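Local atomic coordinates of DNA endonuclease I-CeuI (Chlamydomonas eugametos, PDB entry 2EX5), a protein that cuts DNA as a homodimeric LAGLIDADG homing endonuclease, making a staggered, metal-dependent break near the insertion site of its own group I intron. Residues C[58-70]-C[79-91]. The protein carries 1 engineered substitution. Numbering follows the deposited sequence.
Sequences FLEGEASLNISTK and LVVDPEFNVTRHV. Engineered in segment 79-91: Arg89 (natural residue Gln). With CA (calcium ion), chain E; CA (calcium ion), chain F; nucleotides of chain B.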
loop_
_atom_site.group_PDB
_atom_site.type_symbol
_atom_site.label_atom_id
_atom_site.label_comp_id
_atom_site.label_asym_id
_atom_site.label_seq_id
_atom_site.Cartn_x
_atom_site.Cartn_y
_atom_site.Cartn_z
ATOM N N PHE C 58 -1.319 -1.922 7.082
ATOM C CA PHE C 58 -1.463 -2.488 5.736
ATOM C C PHE C 58 -2.713 -1.904 5.005
ATOM O O PHE C 58 -2.686 -1.689 3.821
ATOM C CB PHE C 58 -1.642 -3.971 5.927
ATOM C CG PHE C 58 -1.765 -4.709 4.678
ATOM C CD1 PHE C 58 -0.661 -4.929 3.901
ATOM C CD2 PHE C 58 -2.985 -5.214 4.269
ATOM C CE1 PHE C 58 -0.771 -5.647 2.779
ATOM C CE2 PHE C 58 -3.092 -5.883 3.094
ATOM C CZ PHE C 58 -1.986 -6.078 2.369
ATOM N N LEU C 59 -3.817 -1.772 5.750
ATOM C CA LEU C 59 -5.069 -1.341 5.246
ATOM C C LEU C 59 -5.062 0.155 4.904
ATOM O O LEU C 59 -5.772 0.576 3.946
ATOM C CB LEU C 59 -6.154 -1.578 6.306
ATOM C CG LEU C 59 -6.632 -2.979 6.732
ATOM C CD1 LEU C 59 -7.939 -2.745 7.578
ATOM C CD2 LEU C 59 -6.852 -3.838 5.501
ATOM N N GLU C 60 -4.334 0.943 5.703
ATOM C CA GLU C 60 -4.056 2.340 5.366
ATOM C C GLU C 60 -3.421 2.419 3.976
ATOM O O GLU C 60 -3.721 3.296 3.238
ATOM C CB GLU C 60 -3.199 3.026 6.429
ATOM C CG GLU C 60 -2.685 4.395 6.149
ATOM C CD GLU C 60 -3.682 5.469 6.477
ATOM O OE1 GLU C 60 -3.303 6.667 6.231
ATOM O OE2 GLU C 60 -4.834 5.108 6.926
ATOM N N GLY C 61 -2.583 1.421 3.672
ATOM C CA GLY C 61 -1.931 1.225 2.412
ATOM C C GLY C 61 -2.762 0.684 1.269
ATOM O O GLY C 61 -2.624 1.214 0.191
ATOM N N GLU C 62 -3.567 -0.371 1.466
ATOM C CA GLU C 62 -4.005 -1.229 0.372
ATOM C C GLU C 62 -5.551 -1.400 0.310
ATOM O O GLU C 62 -6.078 -2.075 -0.578
ATOM C CB GLU C 62 -3.378 -2.625 0.546
ATOM C CG GLU C 62 -1.853 -2.722 0.700
ATOM C CD GLU C 62 -1.147 -2.702 -0.602
ATOM O OE1 GLU C 62 -1.514 -1.848 -1.401
ATOM O OE2 GLU C 62 -0.255 -3.544 -0.881
ATOM N N ALA C 63 -6.241 -0.899 1.333
ATOM C CA ALA C 63 -7.692 -1.108 1.521
ATOM C C ALA C 63 -8.416 0.149 1.036
ATOM O O ALA C 63 -7.818 1.209 0.865
ATOM C CB ALA C 63 -7.971 -1.314 3.006
ATOM N N SER C 64 -9.718 0.035 0.832
ATOM C CA SER C 64 -10.457 1.076 0.250
ATOM C C SER C 64 -11.788 0.920 0.840
ATOM O O SER C 64 -12.314 -0.164 0.856
ATOM C CB SER C 64 -10.541 0.901 -1.253
ATOM O OG SER C 64 -11.410 1.922 -1.716
ATOM N N LEU C 65 -12.330 2.014 1.362
ATOM C CA LEU C 65 -13.702 2.088 1.735
ATOM C C LEU C 65 -14.381 2.967 0.701
ATOM O O LEU C 65 -14.049 4.196 0.578
ATOM C CB LEU C 65 -13.808 2.778 3.138
ATOM C CG LEU C 65 -13.384 1.929 4.362
ATOM C CD1 LEU C 65 -13.153 2.868 5.550
ATOM C CD2 LEU C 65 -14.425 0.914 4.716
ATOM N N ASN C 66 -15.372 2.429 -0.026
ATOM C CA ASN C 66 -15.847 3.246 -1.144
ATOM C C ASN C 66 -17.343 3.191 -1.309
ATOM O O ASN C 66 -18.005 2.315 -0.735
ATOM C CB ASN C 66 -15.056 2.913 -2.405
ATOM C CG ASN C 66 -15.189 1.414 -2.795
ATOM O OD1 ASN C 66 -14.184 0.649 -2.743
ATOM N ND2 ASN C 66 -16.386 1.033 -3.212
ATOM N N ILE C 67 -17.907 4.158 -2.006
ATOM C CA ILE C 67 -19.327 4.240 -2.155
ATOM C C ILE C 67 -19.593 4.457 -3.589
ATOM O O ILE C 67 -19.127 5.462 -4.223
ATOM C CB ILE C 67 -19.954 5.458 -1.257
ATOM C CG1 ILE C 67 -19.792 5.175 0.261
ATOM C CG2 ILE C 67 -21.521 5.668 -1.593
ATOM C CD1 ILE C 67 -19.752 6.416 1.095
ATOM N N SER C 68 -20.386 3.566 -4.139
ATOM C CA SER C 68 -20.770 3.670 -5.508
ATOM C C SER C 68 -22.245 4.083 -5.716
ATOM O O SER C 68 -23.117 3.727 -4.907
ATOM C CB SER C 68 -20.384 2.359 -6.159
ATOM O OG SER C 68 -21.048 2.332 -7.391
ATOM N N THR C 69 -22.538 4.875 -6.772
ATOM C CA THR C 69 -23.886 5.305 -7.012
ATOM C C THR C 69 -24.230 4.986 -8.423
ATOM O O THR C 69 -23.604 5.496 -9.342
ATOM C CB THR C 69 -24.125 6.803 -6.694
ATOM O OG1 THR C 69 -24.014 6.985 -5.301
ATOM C CG2 THR C 69 -25.579 7.252 -7.077
ATOM N N LYS C 70 -25.265 4.157 -8.597
ATOM C CA LYS C 70 -25.473 3.472 -9.878
ATOM C C LYS C 70 -26.937 3.261 -10.173
ATOM O O LYS C 70 -27.765 3.174 -9.282
ATOM C CB LYS C 70 -24.737 2.134 -9.875
ATOM C CG LYS C 70 -25.165 1.373 -8.621
ATOM C CD LYS C 70 -24.721 -0.076 -8.582
ATOM C CE LYS C 70 -23.270 -0.272 -8.270
ATOM N NZ LYS C 70 -23.287 -1.721 -7.923
ATOM N N LEU C 79 -31.894 4.451 -8.631
ATOM C CA LEU C 79 -30.482 4.429 -8.369
ATOM C C LEU C 79 -30.188 3.860 -6.973
ATOM O O LEU C 79 -31.011 3.909 -6.086
ATOM C CB LEU C 79 -29.844 5.809 -8.617
ATOM C CG LEU C 79 -29.864 6.881 -7.556
ATOM C CD1 LEU C 79 -29.313 8.278 -8.196
ATOM C CD2 LEU C 79 -31.245 7.056 -7.097
ATOM N N VAL C 80 -29.022 3.293 -6.790
ATOM C CA VAL C 80 -28.692 2.730 -5.434
ATOM C C VAL C 80 -27.329 3.303 -5.052
ATOM O O VAL C 80 -26.501 3.490 -5.925
ATOM C CB VAL C 80 -28.622 1.182 -5.418
ATOM C CG1 VAL C 80 -27.697 0.687 -6.574
ATOM C CG2 VAL C 80 -28.062 0.654 -4.020
ATOM N N VAL C 81 -27.156 3.607 -3.785
ATOM C CA VAL C 81 -25.897 4.058 -3.230
ATOM C C VAL C 81 -25.276 2.881 -2.445
ATOM O O VAL C 81 -25.865 2.290 -1.556
ATOM C CB VAL C 81 -26.146 5.290 -2.318
ATOM C CG1 VAL C 81 -24.860 5.960 -1.876
ATOM C CG2 VAL C 81 -27.093 6.314 -3.034
ATOM N N ASP C 82 -24.059 2.526 -2.766
ATOM C CA ASP C 82 -23.624 1.240 -2.296
ATOM C C ASP C 82 -22.247 1.263 -1.728
ATOM O O ASP C 82 -21.333 1.375 -2.505
ATOM C CB ASP C 82 -23.686 0.221 -3.433
ATOM C CG ASP C 82 -23.988 -1.221 -2.889
ATOM O OD1 ASP C 82 -24.609 -1.360 -1.785
ATOM O OD2 ASP C 82 -23.652 -2.190 -3.566
ATOM N N PRO C 83 -22.105 1.003 -0.385
ATOM C CA PRO C 83 -20.822 0.923 0.331
ATOM C C PRO C 83 -20.117 -0.446 0.129
ATOM O O PRO C 83 -20.774 -1.541 0.091
ATOM C CB PRO C 83 -21.235 1.099 1.809
ATOM C CG PRO C 83 -22.585 0.595 1.922
ATOM C CD PRO C 83 -23.224 0.674 0.520
ATOM N N GLU C 84 -18.814 -0.401 0.064
ATOM C CA GLU C 84 -18.012 -1.609 -0.085
ATOM C C GLU C 84 -16.696 -1.324 0.631
ATOM O O GLU C 84 -16.182 -0.246 0.532
ATOM C CB GLU C 84 -17.763 -1.907 -1.551
ATOM C CG GLU C 84 -16.794 -3.156 -1.790
ATOM C CD GLU C 84 -16.792 -3.596 -3.209
ATOM O OE1 GLU C 84 -15.727 -3.524 -3.823
ATOM O OE2 GLU C 84 -17.881 -3.962 -3.780
ATOM N N PHE C 85 -16.158 -2.309 1.352
ATOM C CA PHE C 85 -14.740 -2.335 1.764
ATOM C C PHE C 85 -13.958 -3.326 0.915
ATOM O O PHE C 85 -14.440 -4.404 0.734
ATOM C CB PHE C 85 -14.746 -2.778 3.196
ATOM C CG PHE C 85 -13.375 -3.175 3.733
ATOM C CD1 PHE C 85 -13.006 -4.526 3.844
ATOM C CD2 PHE C 85 -12.502 -2.221 4.135
ATOM C CE1 PHE C 85 -11.721 -4.877 4.330
ATOM C CE2 PHE C 85 -11.220 -2.565 4.596
ATOM C CZ PHE C 85 -10.861 -3.919 4.716
ATOM N N ASN C 86 -12.732 -3.060 0.453
ATOM C CA ASN C 86 -12.005 -4.144 -0.229
ATOM C C ASN C 86 -10.590 -3.928 0.020
ATOM O O ASN C 86 -10.220 -2.796 0.368
ATOM C CB ASN C 86 -12.210 -4.291 -1.781
ATOM C CG ASN C 86 -11.745 -3.081 -2.615
ATOM O OD1 ASN C 86 -12.522 -2.544 -3.349
ATOM N ND2 ASN C 86 -10.507 -2.671 -2.512
ATOM N N VAL C 87 -9.800 -4.984 -0.244
ATOM C CA VAL C 87 -8.323 -4.974 -0.113
ATOM C C VAL C 87 -7.758 -5.868 -1.168
ATOM O O VAL C 87 -8.082 -7.034 -1.189
ATOM C CB VAL C 87 -7.829 -5.563 1.249
ATOM C CG1 VAL C 87 -6.329 -4.922 1.685
ATOM C CG2 VAL C 87 -8.779 -5.241 2.246
ATOM N N THR C 88 -6.752 -5.370 -1.873
ATOM C CA THR C 88 -6.210 -5.902 -3.075
ATOM C C THR C 88 -4.762 -6.190 -2.816
ATOM O O THR C 88 -4.073 -5.498 -2.082
ATOM C CB THR C 88 -6.367 -4.858 -4.191
ATOM O OG1 THR C 88 -7.743 -4.477 -4.161
ATOM C CG2 THR C 88 -5.947 -5.382 -5.565
ATOM N N ARG C 89 -4.334 -7.336 -3.325
ATOM C CA ARG C 89 -2.927 -7.714 -3.173
ATOM C C ARG C 89 -2.634 -8.800 -4.181
ATOM O O ARG C 89 -3.417 -9.681 -4.362
ATOM C CB ARG C 89 -2.726 -8.245 -1.758
ATOM C CG ARG C 89 -1.328 -8.406 -1.213
ATOM C CD ARG C 89 -0.330 -7.185 -1.184
ATOM N NE ARG C 89 0.971 -7.723 -0.810
ATOM C CZ ARG C 89 1.959 -8.106 -1.649
ATOM N NH1 ARG C 89 1.891 -7.873 -2.939
ATOM N NH2 ARG C 89 3.094 -8.654 -1.162
ATOM N N HIS C 90 -1.492 -8.729 -4.821
ATOM C CA HIS C 90 -0.979 -9.845 -5.581
ATOM C C HIS C 90 -0.977 -11.113 -4.730
ATOM O O HIS C 90 -0.658 -11.086 -3.511
ATOM C CB HIS C 90 0.427 -9.494 -6.015
ATOM C CG HIS C 90 1.094 -10.552 -6.829
ATOM N ND1 HIS C 90 1.301 -10.431 -8.189
ATOM C CD2 HIS C 90 1.551 -11.778 -6.491
ATOM C CE1 HIS C 90 1.934 -11.498 -8.638
ATOM N NE2 HIS C 90 2.081 -12.334 -7.628
ATOM N N VAL C 91 -1.352 -12.220 -5.359
ATOM C CA VAL C 91 -1.254 -13.540 -4.721
ATOM C C VAL C 91 0.003 -13.820 -3.808
ATOM O O VAL C 91 -0.144 -14.362 -2.733
ATOM C CB VAL C 91 -1.421 -14.670 -5.720
ATOM C CG1 VAL C 91 -0.161 -14.839 -6.627
ATOM C CG2 VAL C 91 -1.684 -15.957 -4.893
HETATM CA CA CA E . -0.423 0.212 -1.899
HETATM CA CA CA F . -24.262 -3.940 -1.613
ATOM P P DG B 15 0.007 -5.148 -5.095
ATOM O OP1 DG B 15 0.699 -4.126 -4.204
ATOM O OP2 DG B 15 0.182 -6.599 -4.833
ATOM O "O5'" DG B 15 -1.527 -4.764 -4.742
ATOM C "C5'" DG B 15 -2.431 -3.848 -5.275
ATOM C "C4'" DG B 15 -2.064 -2.389 -5.245
ATOM O "O4'" DG B 15 -2.285 -2.242 -6.646
ATOM C "C3'" DG B 15 -3.060 -1.482 -4.483
ATOM O "O3'" DG B 15 -2.356 -0.292 -4.333
ATOM C "C2'" DG B 15 -4.220 -1.492 -5.404
ATOM C "C1'" DG B 15 -3.450 -1.492 -6.732
ATOM N N9 DG B 15 -4.112 -1.933 -7.938
ATOM C C8 DG B 15 -4.307 -3.235 -8.360
ATOM N N7 DG B 15 -4.936 -3.327 -9.476
ATOM C C5 DG B 15 -5.131 -1.968 -9.842
ATOM C C6 DG B 15 -5.726 -1.464 -10.972
ATOM O O6 DG B 15 -6.140 -2.170 -11.853
ATOM N N1 DG B 15 -5.794 -0.085 -11.101
ATOM C C2 DG B 15 -5.286 0.724 -10.132
ATOM N N2 DG B 15 -5.384 2.012 -10.430
ATOM N N3 DG B 15 -4.665 0.296 -9.004
ATOM C C4 DG B 15 -4.635 -1.086 -8.929
ATOM P P DG B 16 -2.966 1.083 -3.699
ATOM O OP1 DG B 16 -3.389 1.970 -4.779
ATOM O OP2 DG B 16 -1.912 1.601 -2.791
ATOM O "O5'" DG B 16 -4.228 0.456 -2.895
ATOM C "C5'" DG B 16 -5.410 1.032 -2.407
ATOM C "C4'" DG B 16 -6.154 1.841 -3.527
ATOM O "O4'" DG B 16 -6.312 1.301 -4.883
ATOM C "C3'" DG B 16 -7.538 2.175 -3.173
ATOM O "O3'" DG B 16 -7.495 3.690 -3.333
ATOM C "C2'" DG B 16 -8.383 1.315 -4.127
ATOM C "C1'" DG B 16 -7.600 1.384 -5.423
ATOM N N9 DG B 16 -7.857 0.221 -6.362
ATOM C C8 DG B 16 -7.813 -1.134 -6.055
ATOM N N7 DG B 16 -8.158 -1.925 -7.012
ATOM C C5 DG B 16 -8.417 -1.055 -8.072
ATOM C C6 DG B 16 -8.768 -1.320 -9.414
ATOM O O6 DG B 16 -8.959 -2.478 -9.862
ATOM N N1 DG B 16 -8.993 -0.157 -10.218
ATOM C C2 DG B 16 -8.842 1.126 -9.673
ATOM N N2 DG B 16 -8.983 2.262 -10.383
ATOM N N3 DG B 16 -8.420 1.319 -8.462
ATOM C C4 DG B 16 -8.246 0.226 -7.700
HETATM O O HOH W 1 -8.202 -1.989 -2.710
HETATM O O HOH W 2 -21.752 -1.705 -5.600
HETATM O O HOH W 3 -22.751 -2.920 0.163
HETATM O O HOH W 4 -24.475 -6.164 -0.339
HETATM O O HOH W 5 -26.025 -3.086 0.254
HETATM O O HOH W 6 -26.366 -4.092 -2.776
HETATM O O HOH W 7 -22.849 -4.914 -3.092
#
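Ser64 with Asn86, Asn66 with Glu84, Ser68 with Asp82 and Lys70 with Val80 each exchange a pair of backbone hydrogen bonds, making an antiparallel hairpin.

On the face turned to the helices, the Phe85 ring packs against Leu65, Leu59 and Ala63. Leu65 CD2 meets the ring edge, 3.7 Å from Phe85 CD2, and Leu59 CD2 also lies at the edge. Val87 CG1 packs 3.7 Å from Phe58 CE2. Ile67 CG2 and Val81 CG1 are tight at 3.4 Å. Ile67 also touches helices 147-164 and 171-185, and Val81 touches 171-185.

This is the LAGLIDADG fold: the helix ends at the active site, and its chain runs straight into the DNA-binding sheet. Glu62 OE1 binds the calcium ion of chain E at 2.4 Å, together with OP2 of DG16 of chain B. Glu62 of the second subunit binds the same ion. Both Asp82 oxygens bind the calcium ion of chain F, OD1 at 2.6 Å.

On the DNA face, Asn66 CG stands between backbone N and carbonyl carbon (chi1 59°), which lays ND2 beside Glu84 CB at 3.6 Å. With an alanine in place of Asn66, the contact of its amide with Glu84 CB and the cytosine base would probably be lost. Lys70 NZ and Asp82 OD2 share water 2, and Lys70 also bonds a guanine N7. An N-H of NH1 of the engineered Arg89 bonds OP2 of DG15 of chain B at 2.9 Å; this oxygen lies at the guanidinium edge, in its plane.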